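Local coordinates for Glyoxalase/bleomycin resistance protein/dioxygenase (PDB 4HC5), which belongs to the glyoxalase/bleomycin resistance protein/dioxygenase superfamily and may act as a dioxygenase, at residues A[93-96]-A[97-101]. Sequence-based numbering, arbitrary orientation.
Sequences AYKT and LTERG
Arg100, just past the end of helix 90-99, lies alongside Thr96 of its last turn, both side chains pointing the same way. From CB outward, Arg100 first passes the Thr96 carbonyl, with CB beside Thr96 O and CG 3.3 Å from it. The chain then runs extended from CG to NE, and CD reaches on from Thr96 O to the Thr96 methyl. NE, CZ and NH1 all meet that methyl, CG2, which sits 3.2 Å above one face of the guanidinium, offset toward its rim. With chi1 -60°, Thr96 OG1 sits beside the backbone N, and CG2 takes the position anti to it. At the tip, Arg100 NH2 bonds to Thr34 O, while Met10 of the second subunit packs on both residues.

Thr98 OG1 donates to Tyr94 O at 2.7 Å, and Thr98 N donates to the same oxygen at 2.9 Å. The two donors arrive from opposite faces of the carbonyl plane. Thr98 OG1 also lies over the rim of one face of the Tyr94 ring, and Phe104 meets that ring edge-to-face.

Lys95 and Glu99 form a long salt bridge, NZ to OE2 3.5 Å. One water links Thr96 OG1 to Glu99 OE1, the latter bond weak.

These are contacts one helical turn apart, and a Schellman motif at Gly101 closes the helix. The Tyr94 carbonyl satisfies the Thr98 hydroxyl, the Lys95-Glu99 pair is weak, and Thr96 gives the guanidinium methyl packing.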
ATOM      1  N   ALA A  93       8.195  18.156   9.864  1.00 19.87           N
ATOM      2  CA  ALA A  93       8.591  17.167   8.836  1.00 18.44           C
ATOM      3  C   ALA A  93       9.161  17.902   7.608  1.00 18.20           C
ATOM      4  O   ALA A  93      10.217  17.548   7.057  1.00 19.57           O
ATOM      5  CB  ALA A  93       7.459  16.220   8.436  1.00 20.53           C
ATOM      6  N   TYR A  94       8.437  18.901   7.178  1.00 17.61           N
ATOM      7  CA  TYR A  94       8.890  19.673   6.028  1.00 18.32           C
ATOM      8  C   TYR A  94      10.272  20.322   6.273  1.00 18.68           C
ATOM      9  O   TYR A  94      11.164  20.253   5.418  1.00 18.12           O
ATOM     10  CB  TYR A  94       7.874  20.737   5.634  1.00 18.91           C
ATOM     11  CG  TYR A  94       8.298  21.697   4.564  1.00 17.76           C
ATOM     12  CD1 TYR A  94       8.303  21.354   3.236  1.00 17.99           C
ATOM     13  CD2 TYR A  94       8.740  22.948   4.884  1.00 21.32           C
ATOM     14  CE1 TYR A  94       8.732  22.225   2.251  1.00 18.40           C
ATOM     15  CE2 TYR A  94       9.197  23.833   3.910  1.00 21.02           C
ATOM     16  CZ  TYR A  94       9.195  23.475   2.596  1.00 19.77           C
ATOM     17  OH  TYR A  94       9.611  24.388   1.611  1.00 22.52           O
ATOM     18  N   LYS A  95      10.453  20.962   7.424  1.00 20.28           N
ATOM     19  CA  LYS A  95      11.680  21.649   7.765  1.00 20.38           C
ATOM     20  C   LYS A  95      12.825  20.622   7.796  1.00 21.03           C
ATOM     21  O   LYS A  95      13.873  20.819   7.143  1.00 21.72           O
ATOM     22  CB  LYS A  95      11.549  22.349   9.095  1.00 23.89           C
ATOM     23  CG  LYS A  95      12.781  23.191   9.423  1.00 28.16           C
ATOM     24  CD  LYS A  95      12.414  24.059  10.596  1.00 38.34           C
ATOM     25  CE  LYS A  95      13.233  23.793  11.819  1.00 52.64           C
ATOM     26  NZ  LYS A  95      14.431  24.642  11.732  1.00 63.43           N
ATOM     27  N   THR A  96      12.665  19.564   8.619  1.00 21.48           N
ATOM     28  CA  THR A  96      13.792  18.659   8.827  1.00 22.14           C
ATOM     29  C   THR A  96      14.065  17.823   7.574  1.00 21.58           C
ATOM     30  O   THR A  96      15.184  17.638   7.166  1.00 22.36           O
ATOM     31  CB  THR A  96      13.522  17.779  10.007  1.00 22.56           C
ATOM     32  OG1 THR A  96      13.353  18.667  11.151  1.00 28.96           O
ATOM     33  CG2 THR A  96      14.587  16.708  10.225  1.00 25.33           C
ATOM     34  N   LEU A  97      13.012  17.345   6.921  1.00 19.31           N
ATOM     35  CA  LEU A  97      13.248  16.588   5.677  1.00 18.58           C
ATOM     36  C   LEU A  97      13.894  17.429   4.568  1.00 18.37           C
ATOM     37  O   LEU A  97      14.746  16.958   3.836  1.00 20.19           O
ATOM     38  CB  LEU A  97      11.986  15.888   5.147  1.00 18.34           C
ATOM     39  CG  LEU A  97      11.436  14.752   6.067  1.00 18.10           C
ATOM     40  CD1 LEU A  97      10.145  14.172   5.451  1.00 20.96           C
ATOM     41  CD2 LEU A  97      12.473  13.651   6.356  1.00 21.34           C
ATOM     42  N   THR A  98      13.492  18.713   4.472  1.00 18.04           N
ATOM     43  CA  THR A  98      14.160  19.617   3.513  1.00 19.76           C
ATOM     44  C   THR A  98      15.667  19.758   3.856  1.00 22.09           C
ATOM     45  O   THR A  98      16.504  19.715   2.984  1.00 22.68           O
ATOM     46  CB  THR A  98      13.501  21.004   3.504  1.00 19.90           C
ATOM     47  OG1 THR A  98      12.189  20.841   2.961  1.00 20.54           O
ATOM     48  CG2 THR A  98      14.231  21.997   2.610  1.00 23.12           C
ATOM     49  N   GLU A  99      15.977  19.954   5.126  1.00 21.39           N
ATOM     50  CA  GLU A  99      17.392  20.021   5.624  1.00 22.94           C
ATOM     51  C   GLU A  99      18.217  18.764   5.229  1.00 21.13           C
ATOM     52  O   GLU A  99      19.358  18.828   4.884  1.00 25.77           O
ATOM     53  CB  GLU A  99      17.445  20.209   7.131  1.00 26.61           C
ATOM     54  CG  GLU A  99      17.028  21.562   7.663  1.00 30.33           C
ATOM     55  CD  GLU A  99      16.938  21.607   9.195  1.00 40.34           C
ATOM     56  OE1 GLU A  99      17.365  20.627   9.869  1.00 53.91           O
ATOM     57  OE2 GLU A  99      16.421  22.640   9.707  1.00 51.25           O
ATOM     58  N   ARG A 100      17.504  17.622   5.174  1.00 21.70           N
ATOM     59  CA  ARG A 100      18.072  16.305   4.919  1.00 22.59           C
ATOM     60  C   ARG A 100      18.163  16.004   3.422  1.00 24.73           C
ATOM     61  O   ARG A 100      18.627  14.950   3.010  1.00 27.14           O
ATOM     62  CB  ARG A 100      17.327  15.191   5.627  1.00 21.45           C
ATOM     63  CG  ARG A 100      17.469  15.197   7.119  1.00 21.78           C
ATOM     64  CD  ARG A 100      16.700  14.084   7.778  1.00 24.54           C
ATOM     65  NE  ARG A 100      16.727  14.152   9.216  1.00 26.67           N
ATOM     66  CZ  ARG A 100      16.048  13.377  10.011  1.00 24.61           C
ATOM     67  NH1 ARG A 100      16.164  13.551  11.306  1.00 29.51           N
ATOM     68  NH2 ARG A 100      15.294  12.414   9.505  1.00 24.61           N
ATOM     69  N   GLY A 101      17.690  16.959   2.645  1.00 22.74           N
ATOM     70  CA  GLY A 101      17.778  16.912   1.156  1.00 22.69           C
ATOM     71  C   GLY A 101      16.616  16.365   0.375  1.00 22.21           C
ATOM     72  O   GLY A 101      16.697  16.125  -0.820  1.00 22.56           O
TER
HETATM   73  O   HOH W   1      14.736  20.692  11.914  1.00 63.41           O